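Local structure of glutamate receptor IIB,Glutamate receptor IIB (Drosophila melanogaster, 4WXJ) at residues I118-Y123 / A196-T201; G143-G148 / A176-N181; R187-K192 / Q209-L214. The protein probably acts as a subunit of a glutamate-gated ion channel at the postsynaptic membrane of muscle; this construct is its ligand-binding domain, here holding glutamate. All blocks are in the same frame, centred on the assembly; numbering follows the deposited sequence. Where two conformers were deposited one is given.

Interaction 1 (I118-Y123 / A196-T201); sequences ISILSY and AFLMET. With GLU (glutamic acid), chain C.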
ATOM      1  N   ILE A 118       0.900  10.730  -1.928  1.00 16.48           N
ATOM      2  CA  ILE A 118       1.182  10.168  -3.241  1.00 15.77           C
ATOM      3  C   ILE A 118       2.228  11.030  -3.937  1.00 21.09           C
ATOM      4  O   ILE A 118       2.264  12.246  -3.749  1.00  9.70           O
ATOM      5  CB  ILE A 118      -0.096  10.090  -4.105  1.00 15.52           C
ATOM      6  CG1 ILE A 118      -1.128   9.166  -3.454  1.00 16.03           C
ATOM      7  CG2 ILE A 118       0.228   9.604  -5.517  1.00 15.77           C
ATOM      8  CD1 ILE A 118      -2.512   9.265  -4.070  1.00 20.00           C
ATOM      9  N   SER A 119       3.083  10.401  -4.734  1.00 19.38           N
ATOM     10  CA  SER A 119       4.054  11.145  -5.520  1.00 17.10           C
ATOM     11  C   SER A 119       4.460  10.351  -6.756  1.00 20.40           C
ATOM     12  O   SER A 119       3.872   9.309  -7.058  1.00 17.45           O
ATOM     13  CB  SER A 119       5.281  11.491  -4.673  1.00 27.22           C
ATOM     14  OG  SER A 119       6.038  12.527  -5.280  1.00 24.78           O
ATOM     15  N   ILE A 120       5.464  10.856  -7.465  1.00 22.24           N
ATOM     16  CA  ILE A 120       5.857  10.308  -8.757  1.00 27.10           C
ATOM     17  C   ILE A 120       7.253   9.691  -8.701  1.00 21.03           C
ATOM     18  O   ILE A 120       8.229  10.381  -8.412  1.00 24.47           O
ATOM     19  CB  ILE A 120       5.835  11.398  -9.848  1.00 21.53           C
ATOM     20  CG1 ILE A 120       4.469  12.090  -9.898  1.00 21.10           C
ATOM     21  CG2 ILE A 120       6.172  10.797 -11.212  1.00 20.70           C
ATOM     22  CD1 ILE A 120       4.481  13.403 -10.652  1.00 24.43           C
ATOM     23  N   LEU A 121       7.339   8.393  -8.980  1.00 23.79           N
ATOM     24  CA  LEU A 121       8.628   7.718  -9.107  1.00 17.85           C
ATOM     25  C   LEU A 121       9.071   7.770 -10.561  1.00 30.72           C
ATOM     26  O   LEU A 121       8.330   7.361 -11.458  1.00 19.55           O
ATOM     27  CB  LEU A 121       8.544   6.267  -8.626  1.00 25.81           C
ATOM     28  CG  LEU A 121       9.836   5.451  -8.764  1.00 22.29           C
ATOM     29  CD1 LEU A 121      10.931   6.016  -7.878  1.00 21.82           C
ATOM     30  CD2 LEU A 121       9.588   3.988  -8.442  1.00 29.30           C
ATOM     31  N   SER A 122      10.282   8.269 -10.788  1.00 25.32           N
ATOM     32  CA  SER A 122      10.788   8.463 -12.139  1.00 23.80           C
ATOM     33  C   SER A 122      12.245   8.038 -12.282  1.00 30.32           C
ATOM     34  O   SER A 122      12.983   7.947 -11.301  1.00 21.31           O
ATOM     35  CB  SER A 122      10.644   9.927 -12.550  1.00 35.55           C
ATOM     36  OG  SER A 122      11.177  10.142 -13.845  1.00 43.64           O
ATOM     37  N   TYR A 123      12.641   7.775 -13.522  1.00 36.95           N
ATOM     38  CA  TYR A 123      14.036   7.544 -13.856  1.00 36.30           C
ATOM     39  C   TYR A 123      14.745   8.890 -13.853  1.00 30.94           C
ATOM     40  O   TYR A 123      14.181   9.887 -14.301  1.00 27.34           O
ATOM     41  CB  TYR A 123      14.158   6.864 -15.221  1.00 40.59           C
ATOM     42  CG  TYR A 123      15.472   6.154 -15.458  1.00 35.22           C
ATOM     43  CD1 TYR A 123      15.633   4.820 -15.113  1.00 43.01           C
ATOM     44  CD2 TYR A 123      16.548   6.815 -16.037  1.00 43.09           C
ATOM     45  CE1 TYR A 123      16.829   4.163 -15.330  1.00 44.92           C
ATOM     46  CE2 TYR A 123      17.749   6.167 -16.259  1.00 40.86           C
ATOM     47  CZ  TYR A 123      17.883   4.841 -15.904  1.00 43.68           C
ATOM     48  OH  TYR A 123      19.077   4.192 -16.122  1.00 45.39           O
ATOM     49  N   ALA A 196       6.822   6.747 -15.883  1.00 19.92           N
ATOM     50  CA  ALA A 196       6.853   7.201 -14.499  1.00 12.02           C
ATOM     51  C   ALA A 196       5.761   6.485 -13.713  1.00 30.76           C
ATOM     52  O   ALA A 196       4.698   6.180 -14.249  1.00 20.63           O
ATOM     53  CB  ALA A 196       6.676   8.700 -14.429  1.00 14.14           C
ATOM     54  N   PHE A 197       6.029   6.216 -12.441  1.00 23.70           N
ATOM     55  CA  PHE A 197       5.125   5.420 -11.622  1.00 19.58           C
ATOM     56  C   PHE A 197       4.543   6.260 -10.493  1.00 18.28           C
ATOM     57  O   PHE A 197       5.273   6.794  -9.659  1.00 18.22           O
ATOM     58  CB  PHE A 197       5.862   4.198 -11.063  1.00 19.99           C
ATOM     59  CG  PHE A 197       4.965   3.190 -10.398  1.00 24.94           C
ATOM     60  CD1 PHE A 197       3.866   2.673 -11.063  1.00 33.35           C
ATOM     61  CD2 PHE A 197       5.239   2.742  -9.116  1.00 27.11           C
ATOM     62  CE1 PHE A 197       3.046   1.741 -10.455  1.00 31.84           C
ATOM     63  CE2 PHE A 197       4.423   1.808  -8.505  1.00 23.09           C
ATOM     64  CZ  PHE A 197       3.326   1.308  -9.174  1.00 27.79           C
ATOM     65  N   LEU A 198       3.220   6.389 -10.491  1.00 16.38           N
ATOM     66  CA  LEU A 198       2.517   7.107  -9.440  1.00 15.98           C
ATOM     67  C   LEU A 198       2.241   6.155  -8.283  1.00 21.46           C
ATOM     68  O   LEU A 198       1.583   5.125  -8.453  1.00 15.73           O
ATOM     69  CB  LEU A 198       1.221   7.705  -9.983  1.00 19.16           C
ATOM     70  CG  LEU A 198       1.414   8.919 -10.892  1.00 25.60           C
ATOM     71  CD1 LEU A 198       0.428   8.885 -12.044  1.00 31.16           C
ATOM     72  CD2 LEU A 198       1.273  10.209 -10.101  1.00 24.43           C
ATOM     73  N   MET A 199       2.760   6.496  -7.108  1.00 20.84           N
ATOM     74  CA  MET A 199       2.722   5.589  -5.969  1.00 11.66           C
ATOM     75  C   MET A 199       2.724   6.349  -4.653  1.00 14.17           C
ATOM     76  O   MET A 199       2.896   7.566  -4.622  1.00 13.68           O
ATOM     77  CB  MET A 199       3.917   4.635  -6.017  1.00 17.50           C
ATOM     78  CG  MET A 199       5.262   5.329  -5.884  1.00 23.10           C
ATOM     79  SD  MET A 199       6.660   4.260  -6.287  1.00 27.32           S
ATOM     80  CE  MET A 199       6.439   2.930  -5.106  1.00 24.79           C
ATOM     81  N   GLU A 200       2.536   5.612  -3.567  1.00 10.16           N
ATOM     82  CA  GLU A 200       2.486   6.198  -2.240  1.00 10.78           C
ATOM     83  C   GLU A 200       3.891   6.521  -1.743  1.00 15.06           C
ATOM     84  O   GLU A 200       4.843   5.788  -2.019  1.00 10.81           O
ATOM     85  CB  GLU A 200       1.759   5.250  -1.289  1.00 10.91           C
ATOM     86  CG  GLU A 200       0.277   5.126  -1.629  1.00 13.74           C
ATOM     87  CD  GLU A 200      -0.426   4.010  -0.879  1.00 24.60           C
ATOM     88  OE1 GLU A 200       0.261   3.100  -0.374  1.00 16.99           O
ATOM     89  OE2 GLU A 200      -1.672   4.045  -0.802  1.00 24.07           O
ATOM     90  N   THR A 201       4.010   7.632  -1.021  1.00 15.38           N
ATOM     91  CA  THR A 201       5.309   8.180  -0.635  1.00 18.67           C
ATOM     92  C   THR A 201       6.118   7.223   0.236  1.00 24.22           C
ATOM     93  O   THR A 201       7.349   7.205   0.174  1.00 20.55           O
ATOM     94  CB  THR A 201       5.137   9.511   0.110  1.00 15.04           C
ATOM     95  OG1 THR A 201       4.195   9.346   1.177  1.00 14.24           O
ATOM     96  CG2 THR A 201       4.635  10.582  -0.841  1.00 21.94           C
TER
HETATM   97  N   GLU C 301      -1.711   1.014  -0.401  1.00 15.97           N
HETATM   98  CA  GLU C 301      -2.456   0.928  -1.687  1.00 13.27           C
HETATM   99  C   GLU C 301      -3.770   0.183  -1.491  1.00 20.41           C
HETATM  100  O   GLU C 301      -4.153  -0.113  -0.358  1.00 17.46           O
HETATM  101  CB  GLU C 301      -1.601   0.237  -2.748  1.00 14.41           C
HETATM  102  CG  GLU C 301      -0.449   1.079  -3.273  1.00 19.12           C
HETATM  103  CD  GLU C 301      -0.866   2.085  -4.339  1.00 17.37           C
HETATM  104  OE1 GLU C 301      -0.029   2.939  -4.700  1.00 22.62           O
HETATM  105  OE2 GLU C 301      -2.019   2.026  -4.820  1.00 22.59           O
HETATM  106  OXT GLU C 301      -4.480  -0.136  -2.447  1.00 18.23           O
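Leu-121, Ile-118 and Met-199 bury the most surface where strand segments 118-123 and 196-200 pair antiparallel, the two short axes running 151° apart in direction. Met-199 reaches the leucine with its sulfur: SD sits 3.6 Å from Leu-121 CB and the same distance from CD2, so the thioether rests against the side of the isobutyl group. SD is placed there by a CG that stands between the backbone N and carbonyl carbon of Met-199 (chi1 64°), with the chain extended at chi2. Val-185 and Asn-181 of helix 181-191 pack over this face of the sheet.

Ile-118 behaves differently. Its side chain leads away from the pair and packs on Thr-150 and Tyr-153 of helix 149-155, yet CG2 still lies 3.5 Å from Met-199 O. That carbonyl is shared: Ser-119 N donates to Met-199 O over 2.8 Å at a nearly straight 170°, and the CA-H of Ile-118 adds a softer contact with the same oxygen. The reciprocal bond, Met-199 N to Ser-119 O, completes one hydrogen-bonded pair, and Leu-121 with Phe-197 forms the next. On the reverse face Ile-120 CG1 lies alongside Leu-198 CD2 at 3.7 Å.

Beyond Met-199 the strand ends at Glu-200, the N-cap of helix 201-208. Its carboxylate accepts hydrogen bonds from the amino group of the bound glutamate, one at OE1 (2.9 Å from ligand N) and a weak one at OE2. Four backbone bonds thus pair the strand leading to Glu-200, whose carboxylate, also bonded by Tyr-226 and Thr-98, is probably a negatively charged partner for that amino group.

Interaction 2 (G143-G148 / A176-N181); sequences GTIRGG and AFTKNN. With GLU (glutamic acid), chain C.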
ATOM      1  N   GLY A 143       1.489   5.474 -14.874  1.00 21.98           N
ATOM      2  CA  GLY A 143       0.394   4.668 -14.370  1.00 22.42           C
ATOM      3  C   GLY A 143       0.505   4.321 -12.898  1.00 23.19           C
ATOM      4  O   GLY A 143       1.409   4.788 -12.201  1.00 20.43           O
ATOM      5  N   THR A 144      -0.428   3.492 -12.437  1.00 24.50           N
ATOM      6  CA  THR A 144      -0.518   3.099 -11.034  1.00 19.87           C
ATOM      7  C   THR A 144      -0.760   1.601 -10.911  1.00 18.55           C
ATOM      8  O   THR A 144      -0.862   0.892 -11.911  1.00 18.81           O
ATOM      9  CB  THR A 144      -1.668   3.836 -10.305  1.00 27.66           C
ATOM     10  OG1 THR A 144      -2.930   3.393 -10.824  1.00 22.19           O
ATOM     11  CG2 THR A 144      -1.553   5.339 -10.476  1.00 30.84           C
ATOM     12  N   ILE A 145      -0.861   1.124  -9.676  1.00 14.94           N
ATOM     13  CA  ILE A 145      -1.266  -0.250  -9.430  1.00 22.47           C
ATOM     14  C   ILE A 145      -2.738  -0.404  -9.791  1.00 20.36           C
ATOM     15  O   ILE A 145      -3.573   0.410  -9.398  1.00 19.04           O
ATOM     16  CB  ILE A 145      -1.035  -0.656  -7.970  1.00 24.76           C
ATOM     17  CG1 ILE A 145       0.466  -0.699  -7.683  1.00 19.72           C
ATOM     18  CG2 ILE A 145      -1.661  -2.022  -7.681  1.00 25.30           C
ATOM     19  CD1 ILE A 145       0.808  -0.777  -6.213  1.00 32.00           C
ATOM     20  N   ARG A 146      -3.042  -1.462 -10.533  0.52 20.28           N
ATOM     21  CA  ARG A 146      -4.399  -1.732 -10.988  0.52 20.19           C
ATOM     22  C   ARG A 146      -5.338  -1.974  -9.810  0.52 17.31           C
ATOM     23  O   ARG A 146      -5.126  -2.891  -9.018  0.52 26.60           O
ATOM     24  CB  ARG A 146      -4.393  -2.942 -11.925  0.52 27.19           C
ATOM     25  CG  ARG A 146      -5.733  -3.262 -12.568  0.52 36.80           C
ATOM     26  CD  ARG A 146      -5.614  -4.428 -13.546  0.52 37.78           C
ATOM     27  NE  ARG A 146      -4.586  -4.191 -14.562  0.52 38.49           N
ATOM     28  CZ  ARG A 146      -3.341  -4.663 -14.518  0.52 23.37           C
ATOM     29  NH1 ARG A 146      -2.928  -5.424 -13.509  0.52 20.49           N
ATOM     30  NH2 ARG A 146      -2.497  -4.375 -15.498  0.52 32.39           N
ATOM     31  N   GLY A 147      -6.371  -1.145  -9.693  1.00 20.34           N
ATOM     32  CA  GLY A 147      -7.344  -1.296  -8.628  1.00 32.99           C
ATOM     33  C   GLY A 147      -6.820  -0.909  -7.255  1.00 43.60           C
ATOM     34  O   GLY A 147      -7.473  -1.170  -6.245  1.00 52.13           O
ATOM     35  N   GLY A 148      -5.644  -0.288  -7.214  1.00 31.58           N
ATOM     36  CA  GLY A 148      -5.052   0.139  -5.958  1.00 29.52           C
ATOM     37  C   GLY A 148      -5.640   1.451  -5.473  1.00 21.68           C
ATOM     38  O   GLY A 148      -6.478   2.049  -6.146  1.00 15.28           O
ATOM     39  N   ALA A 176      -1.048   0.931 -18.941  1.00 25.15           N
ATOM     40  CA  ALA A 176      -0.243   1.774 -18.067  1.00 30.05           C
ATOM     41  C   ALA A 176      -0.220   1.245 -16.637  1.00 26.65           C
ATOM     42  O   ALA A 176       0.639   1.629 -15.845  1.00 20.28           O
ATOM     43  CB  ALA A 176      -0.764   3.204 -18.091  1.00 33.76           C
ATOM     44  N   PHE A 177      -1.152   0.354 -16.313  1.00 19.78           N
ATOM     45  CA  PHE A 177      -1.292  -0.141 -14.948  1.00 25.36           C
ATOM     46  C   PHE A 177      -0.444  -1.385 -14.683  1.00 25.75           C
ATOM     47  O   PHE A 177      -0.072  -2.105 -15.609  1.00 28.76           O
ATOM     48  CB  PHE A 177      -2.762  -0.433 -14.652  1.00 21.08           C
ATOM     49  CG  PHE A 177      -3.652   0.767 -14.802  1.00 26.62           C
ATOM     50  CD1 PHE A 177      -3.867   1.624 -13.737  1.00 28.19           C
ATOM     51  CD2 PHE A 177      -4.265   1.044 -16.012  1.00 25.20           C
ATOM     52  CE1 PHE A 177      -4.682   2.732 -13.873  1.00 27.96           C
ATOM     53  CE2 PHE A 177      -5.080   2.149 -16.155  1.00 21.15           C
ATOM     54  CZ  PHE A 177      -5.290   2.995 -15.084  1.00 29.58           C
ATOM     55  N   THR A 178      -0.146  -1.622 -13.405  1.00 28.07           N
ATOM     56  CA  THR A 178       0.691  -2.742 -12.979  1.00 23.66           C
ATOM     57  C   THR A 178       0.005  -3.528 -11.864  1.00 30.62           C
ATOM     58  O   THR A 178      -0.986  -3.071 -11.295  1.00 24.81           O
ATOM     59  CB  THR A 178       2.063  -2.261 -12.480  1.00 26.47           C
ATOM     60  OG1 THR A 178       1.895  -1.505 -11.275  1.00 30.08           O
ATOM     61  CG2 THR A 178       2.746  -1.396 -13.531  1.00 32.83           C
ATOM     62  N   LYS A 179       0.541  -4.703 -11.545  1.00 25.29           N
ATOM     63  CA  LYS A 179      -0.082  -5.576 -10.552  1.00 32.04           C
ATOM     64  C   LYS A 179       0.353  -5.234  -9.127  1.00 16.81           C
ATOM     65  O   LYS A 179      -0.356  -5.543  -8.170  1.00 26.25           O
ATOM     66  CB  LYS A 179       0.233  -7.045 -10.857  1.00 31.49           C
ATOM     67  CG  LYS A 179       1.615  -7.509 -10.426  1.00 39.42           C
ATOM     68  CD  LYS A 179       1.903  -8.926 -10.909  1.00 36.76           C
ATOM     69  CE  LYS A 179       1.048  -9.947 -10.171  1.00 42.78           C
ATOM     70  NZ  LYS A 179       1.378 -11.346 -10.558  1.00 50.52           N
ATOM     71  N   ASN A 180       1.516  -4.604  -8.983  1.00 17.12           N
ATOM     72  CA  ASN A 180       2.026  -4.246  -7.660  1.00 24.91           C
ATOM     73  C   ASN A 180       3.155  -3.220  -7.728  1.00 20.86           C
ATOM     74  O   ASN A 180       3.556  -2.802  -8.814  1.00 21.14           O
ATOM     75  CB  ASN A 180       2.502  -5.504  -6.922  1.00 26.42           C
ATOM     76  CG  ASN A 180       3.518  -6.309  -7.720  1.00 31.45           C
ATOM     77  OD1 ASN A 180       4.334  -5.758  -8.458  1.00 28.85           O
ATOM     78  ND2 ASN A 180       3.467  -7.629  -7.573  1.00 21.18           N
ATOM     79  N   ASN A 181       3.658  -2.815  -6.562  1.00 20.92           N
ATOM     80  CA  ASN A 181       4.753  -1.851  -6.488  1.00 25.22           C
ATOM     81  C   ASN A 181       6.014  -2.358  -7.179  1.00 31.17           C
ATOM     82  O   ASN A 181       6.718  -1.592  -7.836  1.00 26.66           O
ATOM     83  CB  ASN A 181       5.078  -1.516  -5.029  1.00 17.54           C
ATOM     84  CG  ASN A 181       4.039  -0.618  -4.388  1.00 26.91           C
ATOM     85  OD1 ASN A 181       3.497  -0.937  -3.330  1.00 31.08           O
ATOM     86  ND2 ASN A 181       3.760   0.513  -5.022  1.00 20.51           N
TER
HETATM   87  N   GLU C 301      -1.711   1.014  -0.401  1.00 15.97           N
HETATM   88  CA  GLU C 301      -2.456   0.928  -1.687  1.00 13.27           C
HETATM   89  C   GLU C 301      -3.770   0.183  -1.491  1.00 20.41           C
HETATM   90  O   GLU C 301      -4.153  -0.113  -0.358  1.00 17.46           O
HETATM   91  CB  GLU C 301      -1.601   0.237  -2.748  1.00 14.41           C
HETATM   92  CG  GLU C 301      -0.449   1.079  -3.273  1.00 19.12           C
HETATM   93  CD  GLU C 301      -0.866   2.085  -4.339  1.00 17.37           C
HETATM   94  OE1 GLU C 301      -0.029   2.939  -4.700  1.00 22.62           O
HETATM   95  OE2 GLU C 301      -2.019   2.026  -4.820  1.00 22.59           O
HETATM   96  OXT GLU C 301      -4.480  -0.136  -2.447  1.00 18.23           O
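Two backbone hydrogen bonds clip loops 143-148 and 176-181 together around the single bridge of Ile-145 with Thr-178. Arg-146 N donates to Thr-178 O over 2.7 Å, almost straight at 175°, and Thr-178 N returns a bond to Thr-144 O, 3.0 Å long and more bent (152°). CA-H groups add to the backbone seam: Gly-143 CA lies 3.4 Å from Ala-176 O, just where any side chain on the glycine would collide with that oxygen.

Side-chain packing of the van der Waals kind centres on Ile-145. Its CD1 methyl rests against the polar amide of Asn-181, 3.4 Å from ND2, and approaches CG of the bound glutamate at 3.7 Å. The Phe-177 ring turns its edge to Thr-144 OG1, 3.5 Å from CD1; that hydroxyl is hydrogen-bonded to Ser-151.

Among charged groups, Arg-146 NH2 forms a salt bridge with Asp-175, at least in one of the arginine's two conformers. The backbone bonds are consistent with a held loop in which Ile-145 gives the pocket an apolar surface and which leads to Gly-148, the N-cap of helix 149-155; Ala-149 and Thr-150, just beyond, hydrogen-bond the glutamate.

Interaction 3 (R187-K192 / Q209-L214); sequences RVKLSK and QRNCEL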
ATOM      1  N   ARG A 187       9.321  -1.445 -13.950  1.00 21.73           N
ATOM      2  CA  ARG A 187       8.968  -0.850 -15.232  1.00 25.69           C
ATOM      3  C   ARG A 187       9.631   0.515 -15.429  1.00 28.28           C
ATOM      4  O   ARG A 187      10.014   0.862 -16.543  1.00 21.26           O
ATOM      5  CB  ARG A 187       7.450  -0.719 -15.358  1.00 21.89           C
ATOM      6  CG  ARG A 187       6.994  -0.269 -16.733  1.00 34.89           C
ATOM      7  CD  ARG A 187       5.491  -0.405 -16.901  1.00 30.07           C
ATOM      8  NE  ARG A 187       5.039   0.156 -18.170  1.00 32.60           N
ATOM      9  CZ  ARG A 187       3.771   0.187 -18.568  1.00 38.83           C
ATOM     10  NH1 ARG A 187       2.814  -0.316 -17.798  1.00 27.15           N
ATOM     11  NH2 ARG A 187       3.460   0.723 -19.741  1.00 40.31           N
ATOM     12  N   VAL A 188       9.763   1.288 -14.354  1.00 22.29           N
ATOM     13  CA  VAL A 188      10.438   2.580 -14.437  1.00 18.55           C
ATOM     14  C   VAL A 188      11.918   2.379 -14.756  1.00 30.51           C
ATOM     15  O   VAL A 188      12.494   3.104 -15.569  1.00 24.02           O
ATOM     16  CB  VAL A 188      10.301   3.385 -13.126  1.00 20.36           C
ATOM     17  CG1 VAL A 188      11.138   4.664 -13.183  1.00 26.67           C
ATOM     18  CG2 VAL A 188       8.846   3.728 -12.865  1.00 21.35           C
ATOM     19  N   LYS A 189      12.528   1.392 -14.107  1.00 25.17           N
ATOM     20  CA  LYS A 189      13.937   1.087 -14.320  1.00 34.29           C
ATOM     21  C   LYS A 189      14.191   0.619 -15.752  1.00 32.11           C
ATOM     22  O   LYS A 189      15.101   1.107 -16.422  1.00 38.61           O
ATOM     23  CB  LYS A 189      14.406   0.024 -13.318  1.00 35.05           C
ATOM     24  CG  LYS A 189      14.513   0.544 -11.890  1.00 40.72           C
ATOM     25  CD  LYS A 189      14.326  -0.554 -10.849  1.00 40.45           C
ATOM     26  CE  LYS A 189      15.533  -1.467 -10.749  1.00 49.09           C
ATOM     27  NZ  LYS A 189      15.368  -2.463  -9.650  1.00 55.33           N
ATOM     28  N   LEU A 190      13.373  -0.317 -16.221  1.00 24.98           N
ATOM     29  CA  LEU A 190      13.532  -0.879 -17.559  1.00 30.29           C
ATOM     30  C   LEU A 190      13.245   0.139 -18.662  1.00 32.92           C
ATOM     31  O   LEU A 190      13.761   0.020 -19.773  1.00 24.27           O
ATOM     32  CB  LEU A 190      12.612  -2.089 -17.733  1.00 29.78           C
ATOM     33  CG  LEU A 190      12.942  -3.328 -16.896  1.00 38.66           C
ATOM     34  CD1 LEU A 190      11.781  -4.312 -16.924  1.00 33.97           C
ATOM     35  CD2 LEU A 190      14.215  -3.991 -17.396  1.00 41.48           C
ATOM     36  N   SER A 191      12.421   1.135 -18.352  1.00 27.72           N
ATOM     37  CA  SER A 191      11.939   2.080 -19.354  1.00 32.36           C
ATOM     38  C   SER A 191      12.908   3.234 -19.610  1.00 22.62           C
ATOM     39  O   SER A 191      12.738   3.990 -20.566  1.00 24.26           O
ATOM     40  CB  SER A 191      10.576   2.629 -18.930  1.00 35.28           C
ATOM     41  OG  SER A 191       9.587   1.616 -18.989  1.00 44.27           O
ATOM     42  N   LYS A 192      13.914   3.374 -18.750  1.00 24.81           N
ATOM     43  CA  LYS A 192      14.982   4.353 -18.956  1.00 39.10           C
ATOM     44  C   LYS A 192      14.486   5.803 -19.020  1.00 36.22           C
ATOM     45  O   LYS A 192      15.220   6.697 -19.448  1.00 41.00           O
ATOM     46  CB  LYS A 192      15.756   4.013 -20.237  1.00 42.56           C
ATOM     47  CG  LYS A 192      17.122   3.394 -19.996  1.00 50.55           C
ATOM     48  CD  LYS A 192      17.015   2.051 -19.297  1.00 53.95           C
ATOM     49  CE  LYS A 192      18.319   1.280 -19.395  1.00 54.90           C
ATOM     50  NZ  LYS A 192      18.329   0.077 -18.521  1.00 64.49           N
ATOM     51  N   GLN A 209      15.465   4.755  -2.256  1.00 29.23           N
ATOM     52  CA  GLN A 209      16.672   4.645  -1.444  1.00 33.90           C
ATOM     53  C   GLN A 209      17.522   3.430  -1.818  1.00 33.02           C
ATOM     54  O   GLN A 209      18.717   3.392  -1.529  1.00 34.44           O
ATOM     55  CB  GLN A 209      16.297   4.574   0.038  1.00 36.08           C
ATOM     56  CG  GLN A 209      15.799   5.893   0.610  1.00 47.26           C
ATOM     57  CD  GLN A 209      15.327   5.799   2.059  1.00 55.64           C
ATOM     58  OE1 GLN A 209      15.069   6.823   2.696  1.00 56.12           O
ATOM     59  NE2 GLN A 209      15.208   4.578   2.584  1.00 56.83           N
ATOM     60  N   ARG A 210      16.901   2.446  -2.465  1.00 35.01           N
ATOM     61  CA  ARG A 210      17.569   1.193  -2.817  1.00 30.56           C
ATOM     62  C   ARG A 210      17.852   1.075  -4.319  1.00 35.08           C
ATOM     63  O   ARG A 210      18.325   0.040  -4.790  1.00 40.62           O
ATOM     64  CB  ARG A 210      16.719   0.008  -2.348  1.00 28.39           C
ATOM     65  CG  ARG A 210      16.707  -0.155  -0.837  1.00 37.72           C
ATOM     66  CD  ARG A 210      15.567  -1.034  -0.358  1.00 34.99           C
ATOM     67  NE  ARG A 210      15.601  -1.204   1.094  1.00 42.95           N
ATOM     68  CZ  ARG A 210      15.260  -0.264   1.970  1.00 55.40           C
ATOM     69  NH1 ARG A 210      14.855   0.931   1.554  1.00 52.03           N
ATOM     70  NH2 ARG A 210      15.324  -0.515   3.271  1.00 58.10           N
ATOM     71  N   ASN A 211      17.562   2.141  -5.060  1.00 23.22           N
ATOM     72  CA  ASN A 211      17.779   2.176  -6.505  1.00 25.87           C
ATOM     73  C   ASN A 211      18.237   3.566  -6.937  1.00 35.23           C
ATOM     74  O   ASN A 211      17.428   4.480  -7.101  1.00 28.44           O
ATOM     75  CB  ASN A 211      16.506   1.778  -7.254  1.00 24.80           C
ATOM     76  CG  ASN A 211      16.091   0.344  -6.975  1.00 35.63           C
ATOM     77  OD1 ASN A 211      16.479  -0.579  -7.690  1.00 34.43           O
ATOM     78  ND2 ASN A 211      15.300   0.151  -5.926  1.00 31.28           N
ATOM     79  N   CYS A 212      19.545   3.708  -7.127  1.00 30.12           N
ATOM     80  CA  CYS A 212      20.171   5.013  -7.322  1.00 35.78           C
ATOM     81  C   CYS A 212      19.835   5.664  -8.666  1.00 26.69           C
ATOM     82  O   CYS A 212      20.075   6.855  -8.852  1.00 37.32           O
ATOM     83  CB  CYS A 212      21.690   4.880  -7.183  1.00 60.02           C
ATOM     84  SG  CYS A 212      22.238   4.151  -5.610  1.00 88.53           S
ATOM     85  N   GLU A 213      19.279   4.893  -9.596  1.00 27.64           N
ATOM     86  CA  GLU A 213      18.935   5.432 -10.909  1.00 29.40           C
ATOM     87  C   GLU A 213      17.545   6.072 -10.910  1.00 39.95           C
ATOM     88  O   GLU A 213      17.080   6.560 -11.943  1.00 33.19           O
ATOM     89  CB  GLU A 213      19.011   4.336 -11.983  1.00 37.54           C
ATOM     90  CG  GLU A 213      17.930   3.256 -11.923  1.00 42.16           C
ATOM     91  CD  GLU A 213      18.276   2.113 -10.987  1.00 43.31           C
ATOM     92  OE1 GLU A 213      18.767   2.379  -9.870  1.00 49.67           O
ATOM     93  OE2 GLU A 213      18.060   0.945 -11.375  1.00 42.26           O
ATOM     94  N   LEU A 214      16.894   6.074  -9.748  1.00 26.50           N
ATOM     95  CA  LEU A 214      15.529   6.580  -9.621  1.00 26.21           C
ATOM     96  C   LEU A 214      15.458   7.804  -8.713  1.00 21.63           C
ATOM     97  O   LEU A 214      16.310   8.000  -7.848  1.00 30.71           O
ATOM     98  CB  LEU A 214      14.613   5.484  -9.077  1.00 16.75           C
ATOM     99  CG  LEU A 214      14.600   4.171  -9.859  1.00 20.11           C
ATOM    100  CD1 LEU A 214      13.666   3.175  -9.191  1.00 30.06           C
ATOM    101  CD2 LEU A 214      14.196   4.405 -11.307  1.00 26.87           C
TER
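Lys-189 bends at its third torsion (chi3 74°), which turns the end of an otherwise extended chain across Asn-211, while Glu-213, with CG between its backbone N and carbonyl carbon (chi1 70°) and a further bend at chi2, lays OE2 obliquely against the lysine's methylenes. The lysine NZ then donates to Asn-211 OD1 over 2.9 Å. This bond arrives from above the carbonyl plane, 38° out of it, and so does not follow a lone pair. The other end of that amide is held as well, ND2 bonding to Tyr-207 O. Glu-213 OE2 comes within 3.5 Å of Lys-189 CE; NZ stays 4.7 Å from OE2, too far for a salt bridge, although the opposite charges probably still attract.

Asn-211, Glu-213 and Leu-214 all belong to one type I beta turn, closed by Leu-214 N to Asn-211 O at 3.1 Å. The turn leads into strand 214-230 of the second lobe of the clamshell-like ligand-binding domain, and Cys-212 within it is tied to Cys-268 by a disulfide. Helix 181-191 lies over the same sheet.

The remaining contacts are apolar. Leu-214 CD2 meets Val-188 CG1 at 3.6 Å, and its CD1 lies 3.9 Å from Lys-189 CG. Replacing Lys-189 by an alanine is likely to leave Asn-211 OD1 without this donor and Leu-214 CD1 without the methylenes that lie on it. Val-188 also reaches Tyr-195 and Phe-197, and Leu-214 packs on Leu-121 and Tyr-123, carrying the apolar layer into the neighbouring strands.

Along the chain, residues 118-123 come first and pair with 196-201, so interaction 1 closes a long excursion, about half of which is helix. Interaction 2 lies wholly within that excursion, joining 143-148 to 176-181 across a shorter loop containing helices 149-155 and 160-171. Interaction 3 starts inside the excursion at 187-192 but ends beyond it at 209-214, and thus crosses interaction 1 while following interaction 2 in series. Leu-198 N probably bonds to Gly-143 O, 3.0 Å away, linking interactions 1 and 2, and both touch the bound glutamate. Val-188 CG2 lies 3.5 Å from Phe-197 CB, packing helix 181-191 on strand 195-200 and so joining interactions 1 and 3.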